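Local coordinates for protein homoprotocatechuate 2,3-dioxygenase (Brevibacterium fuscum, PDB 4Z6M) that cleaves the aromatic ring of homoprotocatechuate with molecular oxygen at a non-haem iron(II) centre, as an extradiol catechol dioxygenase, at residues D327-L330 / E331-G335; G345-D348 / G349-H352; W285-D289 / N290-D294; I181-D184 / E185-Y189. The protein carries 1 engineered substitution. All blocks are in the same frame, centred on the assembly; numbering follows the deposited sequence. Where two conformers were deposited one is given.

Interaction 1: D327-L330 / E331-G335; sequences DSEL and EVTIG
S328 caps the short helix 329-333, its OG accepting from E331 N at 3.1 Å in a nearly straight bond (169°). OG can reach forward because it stands anti to the S328 backbone N (chi1 157°), turned toward the first turn. The carbonyl of the same residue takes the next amide, V332 N to S328 O at 2.9 Å, so S328 meets the helix with both its side chain and its backbone. Further along, T333 OG1 folds back on the preceding turn and donates to E329 O at 2.7 Å, while T333 N makes only a weak bond to that same oxygen. The chain then leaves the helix over L330 O, which receives I334 N at 2.9 Å and, from above its carbonyl plane, T333 N at 3.3 Å; G335 N adds a weak third bond.

Packing beside these bonds is light. L330 CG meets I334 CG1 at 4.0 Å, the two side chains crossing at about a right angle, and V332 CG1 lies 4.0 Å from D327 CB. E331, bent at its second torsion, lays its CG beside S328 OG and brings its carboxylate alongside L330 CD2.

E329 turns the other way, into the protein, where its carboxylate forms salt bridges with R292 and R293. L330 packs on helix 302-306 and, with I334, on L361 of strand 359-361, whereas D327, E329 and V332 rest against Y189 of strand 188-194.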
# COMPACT_ATOMS: atom_id res chain seq x y z
N ASP A 327 -26.62 -21.68 22.25
CA ASP A 327 -26.56 -20.25 22.54
C ASP A 327 -26.18 -19.41 21.30
O ASP A 327 -25.44 -19.87 20.41
CB ASP A 327 -25.55 -19.96 23.67
CG ASP A 327 -26.02 -20.45 25.05
OD1 ASP A 327 -27.20 -20.83 25.22
OD2 ASP A 327 -25.19 -20.44 25.97
N SER A 328 -26.70 -18.18 21.30
CA SER A 328 -26.54 -17.24 20.20
C SER A 328 -25.31 -16.39 20.44
O SER A 328 -25.19 -15.73 21.48
CB SER A 328 -27.76 -16.34 20.11
OG SER A 328 -27.49 -15.11 19.45
N GLU A 329 -24.40 -16.37 19.48
CA GLU A 329 -23.21 -15.52 19.59
C GLU A 329 -23.59 -14.04 19.79
O GLU A 329 -22.98 -13.35 20.62
CB GLU A 329 -22.32 -15.69 18.36
CG GLU A 329 -21.00 -14.92 18.49
CD GLU A 329 -19.92 -15.34 17.52
OE1 GLU A 329 -20.17 -16.19 16.65
OE2 GLU A 329 -18.79 -14.80 17.63
N LEU A 330 -24.59 -13.55 19.07
CA LEU A 330 -25.06 -12.18 19.28
C LEU A 330 -25.46 -12.00 20.75
O LEU A 330 -25.02 -11.07 21.43
CB LEU A 330 -26.26 -11.90 18.37
CG LEU A 330 -26.88 -10.49 18.48
CD1 LEU A 330 -27.63 -10.15 17.19
CD2 LEU A 330 -27.81 -10.30 19.67
N GLU A 331 -26.32 -12.89 21.24
CA GLU A 331 -26.86 -12.70 22.59
C GLU A 331 -25.78 -12.75 23.67
O GLU A 331 -25.80 -11.94 24.60
CB GLU A 331 -27.99 -13.68 22.90
CG GLU A 331 -29.22 -13.48 22.01
CD GLU A 331 -29.98 -12.17 22.26
OE1 GLU A 331 -29.68 -11.44 23.24
OE2 GLU A 331 -30.91 -11.85 21.47
N VAL A 332 -24.83 -13.67 23.54
CA VAL A 332 -23.85 -13.85 24.61
C VAL A 332 -22.74 -12.80 24.57
O VAL A 332 -22.01 -12.66 25.56
CB VAL A 332 -23.26 -15.27 24.66
CG1 VAL A 332 -24.37 -16.31 24.75
CG2 VAL A 332 -22.34 -15.57 23.48
N THR A 333 -22.63 -12.04 23.47
CA THR A 333 -21.57 -11.03 23.34
C THR A 333 -22.06 -9.58 23.37
O THR A 333 -21.43 -8.75 24.03
CB THR A 333 -20.72 -11.25 22.08
OG1 THR A 333 -21.52 -11.07 20.88
CG2 THR A 333 -20.08 -12.61 22.10
N ILE A 334 -23.12 -9.27 22.63
CA ILE A 334 -23.55 -7.87 22.46
C ILE A 334 -25.00 -7.60 22.81
O ILE A 334 -25.43 -6.46 22.75
CB ILE A 334 -23.26 -7.31 21.04
CG1 ILE A 334 -23.95 -8.12 19.95
CG2 ILE A 334 -21.76 -7.30 20.76
CD1 ILE A 334 -23.78 -7.53 18.55
N GLY A 335 -25.75 -8.64 23.17
CA GLY A 335 -27.13 -8.47 23.58
C GLY A 335 -27.21 -7.96 25.01
O GLY A 335 -26.19 -7.70 25.66

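Interaction 2: G345-D348 / G349-H352; sequences GDED and GSYH
The carboxylate of E347 and the imidazole of H352 meet nearly coplanar, their planes 13° apart although the two side chains cross at about a right angle. H352 NE2 donates to E347 OE2 at 2.6 Å, using the syn lone pair of that oxygen, with the acceptor tilted slightly from the ring plane. A bend in the E347 chain at its second torsion (chi2 68°) carries the carboxylate back across the turn to the histidine edge. S350 lies beside the E347 carboxylate, its OG donating to E347 O at 2.6 Å. S350 N reaches the same oxygen at 3.1 Å from above the carbonyl plane; this backbone bond closes a type II turn running from E347 to S350, with G349 at its third position. Before the turn, D346 OD1 accepts from D348 N in an Asx turn, while its OD2 pairs with R343.

A water near both E347 OE2 (3.1 Å) and S350 O could link them, though it has more acceptors in reach than protons to give. The H352 ring further meets F339 of the partner strand 339-340. The adjacent carboxylate would be expected to favour a protonated imidazole, so the link between turn and strand 351-352 may be partly ionic.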
# COMPACT_ATOMS: atom_id res chain seq x y z
N GLY A 345 -9.99 -11.81 31.98
CA GLY A 345 -9.85 -11.63 33.41
C GLY A 345 -9.78 -10.18 33.87
O GLY A 345 -9.73 -9.92 35.07
N ASP A 346 -9.79 -9.23 32.93
CA ASP A 346 -9.64 -7.81 33.25
C ASP A 346 -10.99 -7.11 33.04
O ASP A 346 -11.52 -7.13 31.95
CB ASP A 346 -8.56 -7.18 32.37
CG ASP A 346 -8.19 -5.74 32.76
OD1 ASP A 346 -8.76 -5.19 33.73
OD2 ASP A 346 -7.29 -5.15 32.09
N GLU A 347 -11.54 -6.54 34.10
CA GLU A 347 -12.77 -5.77 34.01
C GLU A 347 -12.61 -4.50 33.14
O GLU A 347 -13.53 -4.10 32.43
CB GLU A 347 -13.22 -5.40 35.43
CG GLU A 347 -14.56 -4.71 35.50
CD GLU A 347 -15.69 -5.63 35.11
OE1 GLU A 347 -15.64 -6.85 35.42
OE2 GLU A 347 -16.66 -5.12 34.51
N ASP A 348 -11.43 -3.92 33.18
CA ASP A 348 -11.13 -2.75 32.37
C ASP A 348 -11.09 -3.12 30.88
O ASP A 348 -10.41 -4.06 30.51
CB ASP A 348 -9.78 -2.19 32.82
CG ASP A 348 -9.46 -0.90 32.15
OD1 ASP A 348 -10.34 -0.02 32.13
OD2 ASP A 348 -8.33 -0.77 31.66
N GLY A 349 -11.83 -2.41 30.03
CA GLY A 349 -11.99 -2.81 28.63
C GLY A 349 -12.97 -3.94 28.36
O GLY A 349 -12.96 -4.53 27.29
N SER A 350 -13.83 -4.24 29.33
CA SER A 350 -14.89 -5.21 29.14
C SER A 350 -16.21 -4.50 28.95
O SER A 350 -16.36 -3.31 29.31
CB SER A 350 -14.96 -6.20 30.31
OG SER A 350 -15.46 -5.58 31.48
N TYR A 351 -17.16 -5.24 28.41
CA TYR A 351 -18.46 -4.70 27.97
C TYR A 351 -19.54 -5.61 28.50
O TYR A 351 -19.50 -6.81 28.27
CB TYR A 351 -18.50 -4.59 26.42
CG TYR A 351 -17.35 -3.79 25.87
CD1 TYR A 351 -17.31 -2.40 26.03
CD2 TYR A 351 -16.28 -4.40 25.27
CE1 TYR A 351 -16.25 -1.66 25.57
CE2 TYR A 351 -15.19 -3.68 24.82
CZ TYR A 351 -15.18 -2.31 24.97
OH TYR A 351 -14.11 -1.59 24.51
N HIS A 352 -20.49 -5.03 29.22
CA HIS A 352 -21.62 -5.75 29.80
C HIS A 352 -22.92 -5.25 29.20
O HIS A 352 -23.27 -4.08 29.38
CB HIS A 352 -21.69 -5.47 31.30
CG HIS A 352 -20.49 -5.92 32.06
ND1 HIS A 352 -20.44 -7.15 32.68
CD2 HIS A 352 -19.31 -5.31 32.31
CE1 HIS A 352 -19.27 -7.28 33.28
NE2 HIS A 352 -18.57 -6.18 33.07
O HOH W 1 -16.77 -2.92 32.30
O HOH W 2 -13.58 -0.30 31.09

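Interaction 3: W285-D289 / N290-D294; sequences WNVHD and NQRRD
D289 O is held by R292 twice, from opposite faces of its carbonyl plane: by the backbone R292 N at 3.1 Å and by the guanidinium R292 NH1 at 2.9 Å. The second bond lies in the guanidinium plane and is fairly straight, at 160°. It is possible because R292 CG sits between its own N and carbonyl carbon (chi1 77°), sending an extended chain back under the turn. There the guanidinium lies with one face over V287 O, whose distance to R292 CZ is 3.0 Å, and R292 CD passes 3.3 Å from N286 O. The D289 side chain serves the same turn, OD1 accepting from Q291 N at 2.9 Å on its anti side. W285 closes off the flank, its CE3 3.5 Å from R292 CA and close to CB as well, with ring and guanidinium planes 63° apart.

A second shell fixes these groups. E329 forms a salt bridge with R292 NH2, so the guanidinium is shared between a carboxylate and a backbone carbonyl, and E179 accepts from the W285 indole nitrogen. D289 OD1 also makes a salt bridge to R236 of the second subunit, while the Q291 amide bonds to S238 and G233 of that subunit, which places this bend at a subunit interface.

Two type I turns, N286 to D289 and D289 to R292, share D289, the first reinforced by an Asx turn in which N286 OD1 accepts from H288 N. They lead the chain out of strand 283-286, outermost within this chain in the sheet whose strands carry the iron ligands, and the R292 guanidinium ties the bend to its own backbone.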
# COMPACT_ATOMS: atom_id res chain seq x y z
N TRP A 285 -10.68 -19.64 19.71
CA TRP A 285 -10.94 -18.38 20.39
C TRP A 285 -12.14 -18.52 21.31
O TRP A 285 -13.09 -19.24 20.98
CB TRP A 285 -11.26 -17.29 19.38
CG TRP A 285 -10.17 -17.00 18.40
CD1 TRP A 285 -9.77 -17.79 17.36
CD2 TRP A 285 -9.32 -15.83 18.36
NE1 TRP A 285 -8.75 -17.18 16.65
CE2 TRP A 285 -8.45 -15.99 17.25
CE3 TRP A 285 -9.24 -14.67 19.13
CZ2 TRP A 285 -7.51 -15.03 16.90
CZ3 TRP A 285 -8.28 -13.71 18.77
CH2 TRP A 285 -7.46 -13.90 17.66
N ASN A 286 -12.14 -17.78 22.41
CA ASN A 286 -13.33 -17.70 23.25
C ASN A 286 -14.32 -16.74 22.65
O ASN A 286 -13.94 -15.65 22.18
CB ASN A 286 -12.95 -17.23 24.65
CG ASN A 286 -14.10 -17.36 25.62
OD1 ASN A 286 -14.86 -16.41 25.82
ND2 ASN A 286 -14.23 -18.52 26.24
N VAL A 287 -15.60 -17.09 22.68
CA VAL A 287 -16.64 -16.25 22.09
C VAL A 287 -16.71 -14.85 22.69
O VAL A 287 -17.20 -13.93 22.06
CB VAL A 287 -18.02 -16.96 22.18
CG1 VAL A 287 -18.56 -16.96 23.60
CG2 VAL A 287 -19.01 -16.40 21.17
N HIS A 288 -16.27 -14.70 23.95
CA HIS A 288 -16.33 -13.41 24.63
C HIS A 288 -15.10 -12.55 24.39
O HIS A 288 -15.06 -11.42 24.86
CB HIS A 288 -16.56 -13.58 26.12
CG HIS A 288 -17.77 -14.39 26.45
ND1 HIS A 288 -19.04 -13.86 26.47
CD2 HIS A 288 -17.90 -15.71 26.73
CE1 HIS A 288 -19.90 -14.83 26.76
NE2 HIS A 288 -19.24 -15.95 26.91
N ASP A 289 -14.13 -13.04 23.62
CA ASP A 289 -12.92 -12.27 23.31
C ASP A 289 -13.25 -11.24 22.22
O ASP A 289 -13.56 -11.62 21.08
CB ASP A 289 -11.85 -13.25 22.83
CG ASP A 289 -10.51 -12.60 22.52
OD1 ASP A 289 -10.48 -11.38 22.25
OD2 ASP A 289 -9.51 -13.34 22.52
N ASN A 290 -13.26 -9.97 22.59
CA ASN A 290 -13.66 -8.92 21.68
C ASN A 290 -12.66 -8.63 20.58
O ASN A 290 -12.93 -7.78 19.77
CB ASN A 290 -13.93 -7.62 22.46
CG ASN A 290 -14.66 -6.59 21.63
OD1 ASN A 290 -15.74 -6.85 21.07
ND2 ASN A 290 -14.09 -5.39 21.54
N GLN A 291 -11.55 -9.37 20.51
CA GLN A 291 -10.65 -9.29 19.36
C GLN A 291 -10.77 -10.46 18.38
O GLN A 291 -10.01 -10.53 17.41
CB GLN A 291 -9.18 -9.10 19.80
CG GLN A 291 -8.96 -7.83 20.60
CD GLN A 291 -7.50 -7.46 20.92
OE1 GLN A 291 -7.26 -6.49 21.63
NE2 GLN A 291 -6.55 -8.24 20.46
N ARG A 292 -11.73 -11.36 18.60
CA ARG A 292 -11.76 -12.59 17.81
C ARG A 292 -12.29 -12.34 16.39
O ARG A 292 -11.85 -13.01 15.47
CB ARG A 292 -12.60 -13.66 18.49
CG ARG A 292 -14.11 -13.44 18.35
CD ARG A 292 -14.99 -14.13 19.39
NE ARG A 292 -16.39 -13.82 19.10
CZ ARG A 292 -16.93 -12.64 19.37
NH1 ARG A 292 -16.25 -11.72 20.04
NH2 ARG A 292 -18.18 -12.39 19.00
N ARG A 293 -13.28 -11.45 16.24
CA ARG A 293 -13.90 -11.23 14.92
C ARG A 293 -13.37 -9.97 14.25
O ARG A 293 -13.05 -9.97 13.06
CB ARG A 293 -15.43 -11.20 15.06
CG ARG A 293 -16.01 -12.59 15.24
CD ARG A 293 -17.48 -12.66 14.92
NE ARG A 293 -18.01 -14.02 15.05
CZ ARG A 293 -17.95 -14.96 14.11
NH1 ARG A 293 -17.35 -14.75 12.96
NH2 ARG A 293 -18.54 -16.12 14.33
N ASP A 294 -13.25 -8.91 15.04
CA ASP A 294 -12.50 -7.71 14.68
C ASP A 294 -11.38 -7.55 15.69
O ASP A 294 -11.62 -7.32 16.88
CB ASP A 294 -13.39 -6.46 14.64
CG ASP A 294 -12.67 -5.31 14.03
OD1 ASP A 294 -12.59 -5.26 12.77
OD2 ASP A 294 -12.11 -4.50 14.78

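Interaction 4: I181-D184 / E185-Y189; sequences IQDD and EGTTY
Strands 176-182 and 188-194 run antiparallel into the turn, with Y189 N bonded to I181 O at 2.9 Å, Q182 and T188 facing each other as a non-hydrogen-bonded pair, and D183 N closing on T187 O at 3.0 Å. A type I turn from D183 to G186 reverses the chain.

The D183 carboxylate fills the inside of that bend. Its CG stands between the backbone N and the carbonyl carbon (chi1 67°), which swings OD1 over the turn amides: E185 N and T187 N both bond to it at 3.0 Å, arriving from opposite faces of the carboxylate plane. OD2 faces the other way and takes the phenol of Y189, OH to OD2 2.7 Å, from above that plane; carboxylate and ring stand 79° apart. One water bridges OD2 to T187 OG1, and a second also donates to OD2. With so many donors around it, this carboxylate is probably kept ionised.

T187 CG2 covers one face of the Y189 ring toward its rim, and I181 CG2 touches Y189 CB at 4.1 Å. At the outer corner D184 and E185 run side by side, with D184 OD1 3.5 Å from E185 OE2, a like-charge approach at the exposed tip. Q182 CG passes T188 OG1 at 3.7 Å, while its NE2 bonds to D180.

D183 thus braces the end of the beta hairpin formed by strands 176-182 and 188-194, within a glyoxalase-superfamily domain.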
# COMPACT_ATOMS: atom_id res chain seq x y z
N ILE A 181 -14.50 -20.97 17.22
CA ILE A 181 -14.89 -20.15 18.36
C ILE A 181 -15.76 -20.99 19.27
O ILE A 181 -16.75 -21.56 18.82
CB ILE A 181 -15.68 -18.89 17.90
CG1 ILE A 181 -14.79 -17.96 17.08
CG2 ILE A 181 -16.28 -18.14 19.09
CD1 ILE A 181 -15.51 -16.78 16.46
N GLN A 182 -15.39 -21.03 20.55
CA GLN A 182 -16.12 -21.80 21.57
C GLN A 182 -16.29 -20.97 22.82
O GLN A 182 -15.67 -19.92 22.96
CB GLN A 182 -15.37 -23.09 21.91
CG GLN A 182 -15.22 -24.04 20.75
CD GLN A 182 -14.62 -25.36 21.16
OE1 GLN A 182 -14.88 -25.87 22.26
NE2 GLN A 182 -13.87 -25.95 20.27
N ASP A 183 -17.09 -21.44 23.77
CA ASP A 183 -17.05 -20.88 25.12
C ASP A 183 -16.63 -21.91 26.14
O ASP A 183 -16.30 -23.05 25.80
CB ASP A 183 -18.37 -20.17 25.47
CG ASP A 183 -19.55 -21.08 25.60
OD1 ASP A 183 -19.36 -22.32 25.68
OD2 ASP A 183 -20.68 -20.54 25.64
N ASP A 184 -16.62 -21.49 27.41
CA ASP A 184 -16.19 -22.36 28.48
C ASP A 184 -17.29 -23.29 29.00
O ASP A 184 -17.07 -24.00 29.99
CB ASP A 184 -15.63 -21.51 29.65
CG ASP A 184 -16.69 -20.62 30.35
OD1 ASP A 184 -17.92 -20.68 30.04
OD2 ASP A 184 -16.27 -19.84 31.24
N GLU A 185 -18.43 -23.30 28.31
CA GLU A 185 -19.57 -24.13 28.66
C GLU A 185 -19.83 -25.22 27.63
O GLU A 185 -20.83 -25.92 27.72
CB GLU A 185 -20.80 -23.26 28.82
CG GLU A 185 -20.76 -22.46 30.10
CD GLU A 185 -21.80 -21.39 30.14
OE1 GLU A 185 -23.00 -21.72 30.20
OE2 GLU A 185 -21.41 -20.21 30.11
N GLY A 186 -18.91 -25.37 26.69
CA GLY A 186 -18.94 -26.47 25.73
C GLY A 186 -19.68 -26.15 24.44
O GLY A 186 -19.96 -27.06 23.65
N THR A 187 -20.01 -24.87 24.24
CA THR A 187 -20.72 -24.47 23.01
C THR A 187 -19.74 -24.08 21.94
O THR A 187 -18.78 -23.36 22.21
CB THR A 187 -21.70 -23.32 23.30
OG1 THR A 187 -22.66 -23.77 24.27
CG2 THR A 187 -22.43 -22.86 22.02
N THR A 188 -19.98 -24.53 20.71
CA THR A 188 -19.24 -24.07 19.53
C THR A 188 -20.11 -23.11 18.73
O THR A 188 -21.28 -23.41 18.46
CB THR A 188 -18.78 -25.25 18.65
OG1 THR A 188 -17.93 -26.10 19.42
CG2 THR A 188 -18.02 -24.77 17.43
N TYR A 189 -19.54 -21.96 18.37
CA TYR A 189 -20.26 -20.92 17.67
C TYR A 189 -19.90 -20.83 16.18
O TYR A 189 -20.70 -20.30 15.41
CB TYR A 189 -20.01 -19.57 18.33
CG TYR A 189 -20.53 -19.52 19.73
CD1 TYR A 189 -19.77 -19.95 20.82
CD2 TYR A 189 -21.83 -19.09 19.99
CE1 TYR A 189 -20.29 -19.91 22.10
CE2 TYR A 189 -22.33 -19.04 21.27
CZ TYR A 189 -21.56 -19.46 22.33
OH TYR A 189 -22.09 -19.42 23.60
O HOH W 3 -22.90 -21.93 26.11
O HOH W 4 -20.58 -18.34 27.47

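How the interactions relate
Along the chain the order is interaction 4, interaction 3, interaction 1, interaction 2, each a local turn or helix closed before the next opens. Interactions 1, 3 and 4 form a cluster with centres 12 Å apart from one another: strands 176-182 and 283-286 are neighbours in the nine-stranded sheet, and helix 329-333 packs against the hairpin strands at I181 and Y189 and against the turns after strand 283-286, joined to interaction 3 by the E329 carboxylate. V287 fits between the hairpin and the helix. Interaction 2 lies farther out, its centre 13 to 19 Å from the others, meeting interaction 3 where Y351 packs on N290; both touch the second subunit. Residues 327-335 thus cover this edge of the iron-binding sheet, and 345-352 reach the second subunit.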